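Local coordinates for protein afamin (Homo sapiens, PDB 6FAK) that carries hydrophobic molecules in body fluids, binding vitamin E and keeping lipidated Wnt proteins soluble and active, at residues A[419-433]-A[457-471]. Sequence-based numbering, arbitrary orientation. Where two conformers were deposited one is given.
Sequences PQLSTEELVSLGEKM and VFGELCGVNENRTIN. With NAG (2-acetamido-2-deoxy-beta-D-glucopyranose), chain B.
R468 grips E425 end-on in a bidentate salt bridge: R468 NH1 donates to E425 OE2 at 2.8 Å and NH2 to OE1 at 2.9 Å. Both oxygens accept through their syn lone pairs, and carboxylate and guanidinium lie nearly coplanar, 8° apart, fixing the rotation of both groups. E425 reaches across because CG stands opposite the backbone N (chi1 178°) and the chain continues extended. S422 OG, the N-cap of helix 423-433, accepts from E425 N. R468 NH1 also donates to L461 O, somewhat out of the guanidinium plane, near the C-terminal end of helix 457-462, tying the following loop back. A water gives E425 OE2 a further donor and bonds weakly to E460 O. A methionine in place of R468 would probably leave the E425 carboxylate without its charged mate and L461 O without this donor.

Beside the guanidinium, I470 CD1 lies over one face, offset toward the rim, and L421 CD2 touches both R468 NH2 and I470 CD1. L421 CD1 presses on L461 CD1 at 3.3 Å, tighter than usual, while L429 spans V457 and L461. M433 CE approaches the F458 ring obliquely, 3.4 Å from CZ.

N471 ND2 donates to Q420 OE1 at 2.8 Å, nearly straight, the amides steeply inclined to each other; Q420 NE2 is hydrogen-bonded to D495, and the N471 side chain caps helix 472-479. K432 NZ forms a 3.2 Å salt bridge with E460 OE2, whose stronger partner is K200.

The axes of helix segments 423-433 and 457-462 run antiparallel (162°) and approach to 10.1 Å, within the third albumin domain. Helices 376-417 and 521-536 pack against the first through L426, the C462–C478 disulfide ties the second to helix 472-479, and helix 177-209 touches E460 and V464.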
loop_
_atom_site.group_PDB
_atom_site.type_symbol
_atom_site.label_atom_id
_atom_site.label_comp_id
_atom_site.label_asym_id
_atom_site.label_seq_id
_atom_site.Cartn_x
_atom_site.Cartn_y
_atom_site.Cartn_z
ATOM N N PRO A 419 -3.781 -14.392 15.073
ATOM C CA PRO A 419 -4.191 -15.696 14.536
ATOM C C PRO A 419 -5.599 -15.683 13.934
ATOM O O PRO A 419 -5.902 -16.613 13.184
ATOM C CB PRO A 419 -4.115 -16.631 15.746
ATOM C CG PRO A 419 -4.376 -15.723 16.910
ATOM C CD PRO A 419 -3.669 -14.452 16.541
ATOM N N GLN A 420 -6.401 -14.636 14.199
ATOM C CA GLN A 420 -7.729 -14.525 13.681
ATOM C C GLN A 420 -7.743 -14.161 12.186
ATOM O O GLN A 420 -8.769 -14.359 11.509
ATOM C CB GLN A 420 -8.545 -13.472 14.465
ATOM C CG GLN A 420 -8.771 -13.800 15.959
ATOM C CD GLN A 420 -7.603 -13.445 16.854
ATOM O OE1 GLN A 420 -6.632 -12.755 16.440
ATOM N NE2 GLN A 420 -7.722 -13.798 18.113
ATOM N N LEU A 421 -6.639 -13.655 11.653
ATOM C CA LEU A 421 -6.538 -13.403 10.193
ATOM C C LEU A 421 -6.529 -14.684 9.386
ATOM O O LEU A 421 -6.120 -15.719 9.851
ATOM C CB LEU A 421 -5.283 -12.601 9.862
ATOM C CG LEU A 421 -5.264 -11.222 10.509
ATOM C CD1 LEU A 421 -3.957 -10.531 10.264
ATOM C CD2 LEU A 421 -6.432 -10.352 10.076
ATOM N N SER A 422 -7.077 -14.640 8.178
ATOM C CA SER A 422 -6.973 -15.761 7.267
ATOM C C SER A 422 -5.476 -16.080 6.984
ATOM O O SER A 422 -4.582 -15.213 6.977
ATOM C CB SER A 422 -7.680 -15.494 5.946
ATOM O OG SER A 422 -7.006 -14.503 5.213
ATOM N N THR A 423 -5.241 -17.365 6.763
ATOM C CA THR A 423 -3.961 -17.808 6.333
ATOM C C THR A 423 -3.456 -17.080 5.098
ATOM O O THR A 423 -2.263 -16.723 5.058
ATOM C CB THR A 423 -3.973 -19.351 6.133
ATOM O OG1 THR A 423 -4.152 -19.921 7.427
ATOM C CG2 THR A 423 -2.695 -19.824 5.531
ATOM N N GLU A 424 -4.330 -16.832 4.122
ATOM C CA GLU A 424 -3.891 -16.127 2.899
ATOM C C GLU A 424 -3.382 -14.733 3.234
ATOM O O GLU A 424 -2.362 -14.292 2.701
ATOM C CB GLU A 424 -5.007 -15.991 1.833
ATOM C CG GLU A 424 -5.302 -17.257 1.047
ATOM C CD GLU A 424 -4.047 -17.865 0.450
ATOM O OE1 GLU A 424 -3.631 -18.935 0.932
ATOM O OE2 GLU A 424 -3.428 -17.231 -0.424
ATOM N N GLU A 425 -4.062 -14.058 4.153
ATOM C CA GLU A 425 -3.650 -12.715 4.556
ATOM C C GLU A 425 -2.300 -12.732 5.295
ATOM O O GLU A 425 -1.456 -11.876 5.042
ATOM C CB GLU A 425 -4.728 -12.019 5.427
ATOM C CG GLU A 425 -4.261 -10.640 5.888
ATOM C CD GLU A 425 -5.366 -9.691 6.310
ATOM O OE1 GLU A 425 -6.534 -10.107 6.556
ATOM O OE2 GLU A 425 -5.016 -8.492 6.397
ATOM N N LEU A 426 -2.124 -13.681 6.210
ATOM C CA LEU A 426 -0.933 -13.769 7.024
ATOM C C LEU A 426 0.265 -14.045 6.122
ATOM O O LEU A 426 1.305 -13.486 6.320
ATOM C CB LEU A 426 -1.066 -14.853 8.146
ATOM C CG LEU A 426 -1.969 -14.413 9.309
ATOM C CD1 LEU A 426 -2.577 -15.577 10.110
ATOM C CD2 LEU A 426 -1.217 -13.427 10.208
ATOM N N VAL A 427 0.075 -14.924 5.156
ATOM C CA VAL A 427 1.075 -15.212 4.157
ATOM C C VAL A 427 1.467 -13.963 3.361
ATOM O O VAL A 427 2.646 -13.681 3.248
ATOM C CB VAL A 427 0.618 -16.375 3.235
ATOM C CG1 VAL A 427 1.539 -16.483 1.989
ATOM C CG2 VAL A 427 0.687 -17.685 4.001
ATOM N N SER A 428 0.495 -13.208 2.848
ATOM C CA SER A 428 0.744 -11.908 2.185
ATOM C C SER A 428 1.521 -10.928 3.047
ATOM O O SER A 428 2.453 -10.309 2.575
ATOM C CB SER A 428 -0.542 -11.249 1.694
ATOM O OG SER A 428 -0.941 -12.083 0.663
ATOM N N LEU A 429 1.120 -10.776 4.297
ATOM C CA LEU A 429 1.790 -9.865 5.227
ATOM C C LEU A 429 3.240 -10.252 5.518
ATOM O O LEU A 429 4.128 -9.394 5.625
ATOM C CB LEU A 429 0.986 -9.790 6.544
ATOM C CG LEU A 429 -0.358 -9.111 6.442
ATOM C CD1 LEU A 429 -1.158 -9.253 7.753
ATOM C CD2 LEU A 429 -0.203 -7.645 6.137
ATOM N N GLY A 430 3.483 -11.554 5.675
ATOM C CA GLY A 430 4.814 -12.058 5.823
ATOM C C GLY A 430 5.706 -11.774 4.615
ATOM O O GLY A 430 6.863 -11.341 4.785
ATOM N N GLU A 431 5.196 -12.013 3.407
ATOM C CA GLU A 431 5.965 -11.720 2.185
ATOM C C GLU A 431 6.240 -10.237 2.077
ATOM O O GLU A 431 7.379 -9.843 1.840
ATOM C CB GLU A 431 5.285 -12.222 0.888
ATOM C CG GLU A 431 5.891 -13.506 0.320
ATOM C CD GLU A 431 7.324 -13.359 -0.228
ATOM O OE1 GLU A 431 8.142 -14.264 -0.005
ATOM O OE2 GLU A 431 7.644 -12.360 -0.893
ATOM N N LYS A 432 5.217 -9.419 2.285
ATOM C CA LYS A 432 5.405 -7.982 2.302
ATOM C C LYS A 432 6.414 -7.533 3.365
ATOM O O LYS A 432 7.262 -6.680 3.094
ATOM C CB LYS A 432 4.083 -7.258 2.504
ATOM C CG LYS A 432 3.215 -7.347 1.271
ATOM C CD LYS A 432 1.780 -6.859 1.479
ATOM C CE LYS A 432 0.887 -7.295 0.301
ATOM N NZ LYS A 432 -0.580 -7.123 0.555
ATOM N N MET A 433 6.377 -8.111 4.557
ATOM C CA MET A 433 7.370 -7.725 5.565
ATOM C C MET A 433 8.810 -8.036 5.095
ATOM O O MET A 433 9.683 -7.189 5.206
ATOM C CB MET A 433 7.078 -8.371 6.898
ATOM C CG MET A 433 8.010 -7.976 8.017
ATOM S SD MET A 433 7.921 -6.209 8.407
ATOM C CE MET A 433 6.459 -6.176 9.420
ATOM N N VAL A 457 3.342 -2.451 5.825
ATOM C CA VAL A 457 2.694 -3.719 6.175
ATOM C C VAL A 457 1.519 -3.460 7.135
ATOM O O VAL A 457 0.400 -3.918 6.893
ATOM C CB VAL A 457 3.704 -4.684 6.833
ATOM C CG1 VAL A 457 3.033 -5.978 7.273
ATOM C CG2 VAL A 457 4.808 -5.003 5.827
ATOM N N PHE A 458 1.768 -2.698 8.205
ATOM C CA PHE A 458 0.730 -2.506 9.246
ATOM C C PHE A 458 -0.376 -1.605 8.727
ATOM O O PHE A 458 -1.539 -1.710 9.170
ATOM C CB PHE A 458 1.357 -2.153 10.623
ATOM C CG PHE A 458 2.353 -3.212 11.062
ATOM C CD1 PHE A 458 1.909 -4.509 11.412
ATOM C CD2 PHE A 458 3.722 -2.987 10.998
ATOM C CE1 PHE A 458 2.811 -5.535 11.761
ATOM C CE2 PHE A 458 4.635 -3.995 11.339
ATOM C CZ PHE A 458 4.185 -5.267 11.720
ATOM N N GLY A 459 -0.068 -0.826 7.701
ATOM C CA GLY A 459 -1.118 -0.131 6.943
ATOM C C GLY A 459 -2.078 -1.026 6.198
ATOM O O GLY A 459 -3.274 -0.766 6.164
ATOM N N GLU A 460 -1.548 -2.087 5.597
ATOM C CA GLU A 460 -2.361 -3.141 4.957
ATOM C C GLU A 460 -3.237 -3.876 5.997
ATOM O O GLU A 460 -4.421 -4.135 5.775
ATOM C CB GLU A 460 -1.438 -4.165 4.310
ATOM C CG GLU A 460 -2.034 -4.873 3.119
ATOM C CD GLU A 460 -1.656 -4.248 1.786
ATOM O OE1 GLU A 460 -0.638 -3.518 1.684
ATOM O OE2 GLU A 460 -2.395 -4.522 0.833
ATOM N N LEU A 461 -2.610 -4.238 7.111
ATOM C CA LEU A 461 -3.248 -4.944 8.200
ATOM C C LEU A 461 -4.418 -4.199 8.850
ATOM O O LEU A 461 -5.421 -4.775 9.192
ATOM C CB LEU A 461 -2.196 -5.194 9.305
ATOM C CG LEU A 461 -2.538 -5.985 10.572
ATOM C CD1 LEU A 461 -3.175 -7.284 10.215
ATOM C CD2 LEU A 461 -1.255 -6.291 11.334
ATOM N N CYS A 462 -4.238 -2.905 9.058
ATOM C CA CYS A 462 -5.170 -2.132 9.835
ATOM C C CYS A 462 -6.421 -1.698 9.084
ATOM O O CYS A 462 -7.387 -1.280 9.717
ATOM C CB CYS A 462 -4.483 -0.915 10.433
ATOM S SG CYS A 462 -3.274 -1.484 11.648
ATOM N N GLY A 463 -6.393 -1.790 7.758
ATOM C CA GLY A 463 -7.592 -1.563 6.960
ATOM C C GLY A 463 -7.574 -0.199 6.289
ATOM O O GLY A 463 -6.998 0.796 6.834
ATOM N N VAL A 464 -8.261 -0.132 5.144
ATOM C CA VAL A 464 -8.402 1.098 4.387
ATOM C C VAL A 464 -9.726 1.791 4.654
ATOM O O VAL A 464 -9.744 2.913 5.176
ATOM C CB VAL A 464 -8.151 0.857 2.857
ATOM C CG1 VAL A 464 -8.179 2.170 2.114
ATOM C CG2 VAL A 464 -6.830 0.150 2.665
ATOM N N ASN A 465 -10.833 1.113 4.336
ATOM C CA ASN A 465 -12.149 1.664 4.478
ATOM C C ASN A 465 -12.926 1.000 5.617
ATOM O O ASN A 465 -14.141 1.023 5.630
ATOM C CB ASN A 465 -12.943 1.542 3.157
ATOM C CG ASN A 465 -13.275 0.087 2.736
ATOM O OD1 ASN A 465 -12.632 -0.869 3.165
ATOM N ND2 ASN A 465 -14.251 -0.048 1.834
ATOM N N GLU A 466 -12.231 0.334 6.518
ATOM C CA GLU A 466 -12.868 -0.261 7.701
ATOM C C GLU A 466 -11.947 -0.070 8.906
ATOM O O GLU A 466 -10.727 -0.013 8.752
ATOM C CB GLU A 466 -13.145 -1.755 7.488
ATOM C CG GLU A 466 -11.961 -2.455 6.879
ATOM C CD GLU A 466 -12.166 -3.894 6.438
ATOM O OE1 GLU A 466 -11.332 -4.322 5.592
ATOM O OE2 GLU A 466 -13.084 -4.571 6.935
ATOM N N ASN A 467 -12.543 -0.034 10.090
ATOM C CA ASN A 467 -11.803 -0.198 11.325
ATOM C C ASN A 467 -11.959 -1.665 11.623
ATOM O O ASN A 467 -13.021 -2.108 11.938
ATOM C CB ASN A 467 -12.393 0.690 12.428
ATOM C CG ASN A 467 -12.212 2.156 12.098
ATOM O OD1 ASN A 467 -11.097 2.577 11.777
ATOM N ND2 ASN A 467 -13.288 2.918 12.134
ATOM N N ARG A 468 -10.898 -2.430 11.468
ATOM C CA ARG A 468 -11.049 -3.877 11.575
ATOM C C ARG A 468 -11.059 -4.263 13.048
ATOM O O ARG A 468 -10.570 -3.507 13.887
ATOM C CB ARG A 468 -9.922 -4.575 10.888
ATOM C CG ARG A 468 -9.796 -4.172 9.436
ATOM C CD ARG A 468 -8.641 -4.925 8.842
ATOM N NE ARG A 468 -8.966 -6.333 8.629
ATOM C CZ ARG A 468 -8.126 -7.211 8.087
ATOM N NH1 ARG A 468 -6.861 -6.870 7.813
ATOM N NH2 ARG A 468 -8.523 -8.430 7.862
ATOM N N THR A 469 -11.674 -5.389 13.363
ATOM C CA THR A 469 -11.709 -5.865 14.719
ATOM C C THR A 469 -11.040 -7.253 14.656
ATOM O O THR A 469 -11.707 -8.259 14.386
ATOM C CB THR A 469 -13.165 -5.929 15.303
ATOM O OG1 THR A 469 -14.003 -6.627 14.393
ATOM C CG2 THR A 469 -13.759 -4.538 15.507
ATOM N N ILE A 470 -9.737 -7.279 14.912
ATOM C CA ILE A 470 -8.963 -8.493 14.870
ATOM C C ILE A 470 -8.864 -9.149 16.240
ATOM O O ILE A 470 -9.410 -10.234 16.460
ATOM C CB ILE A 470 -7.635 -8.217 14.203
ATOM C CG1 ILE A 470 -7.913 -7.710 12.737
ATOM C CG2 ILE A 470 -6.736 -9.474 14.259
ATOM C CD1 ILE A 470 -6.718 -7.047 12.130
ATOM N N ASN A 471 -8.181 -8.484 17.158
ATOM C CA ASN A 471 -8.217 -8.822 18.558
ATOM C C ASN A 471 -7.849 -7.550 19.301
ATOM O O ASN A 471 -7.324 -6.594 18.676
ATOM C CB ASN A 471 -7.310 -10.041 18.893
ATOM C CG ASN A 471 -5.835 -9.798 18.600
ATOM O OD1 ASN A 471 -5.245 -8.819 19.081
ATOM N ND2 ASN A 471 -5.212 -10.729 17.837
HETATM C C1 NAG B . -13.265 4.338 11.816
HETATM C C2 NAG B . -14.698 4.817 11.619
HETATM C C3 NAG B . -14.718 6.309 11.312
HETATM C C4 NAG B . -13.967 7.069 12.396
HETATM C C5 NAG B . -12.572 6.478 12.616
HETATM C C6 NAG B . -11.861 7.163 13.779
HETATM C C7 NAG B . -16.618 3.641 10.621
HETATM C C8 NAG B . -17.396 3.977 11.865
HETATM N N2 NAG B . -15.345 4.063 10.555
HETATM O O3 NAG B . -16.073 6.778 11.233
HETATM O O4 NAG B . -13.870 8.453 12.034
HETATM O O5 NAG B . -12.659 5.069 12.885
HETATM O O6 NAG B . -12.585 6.938 14.994
HETATM O O7 NAG B . -17.125 3.008 9.710
HETATM O O HOH W 1 -3.606 -7.041 4.680
#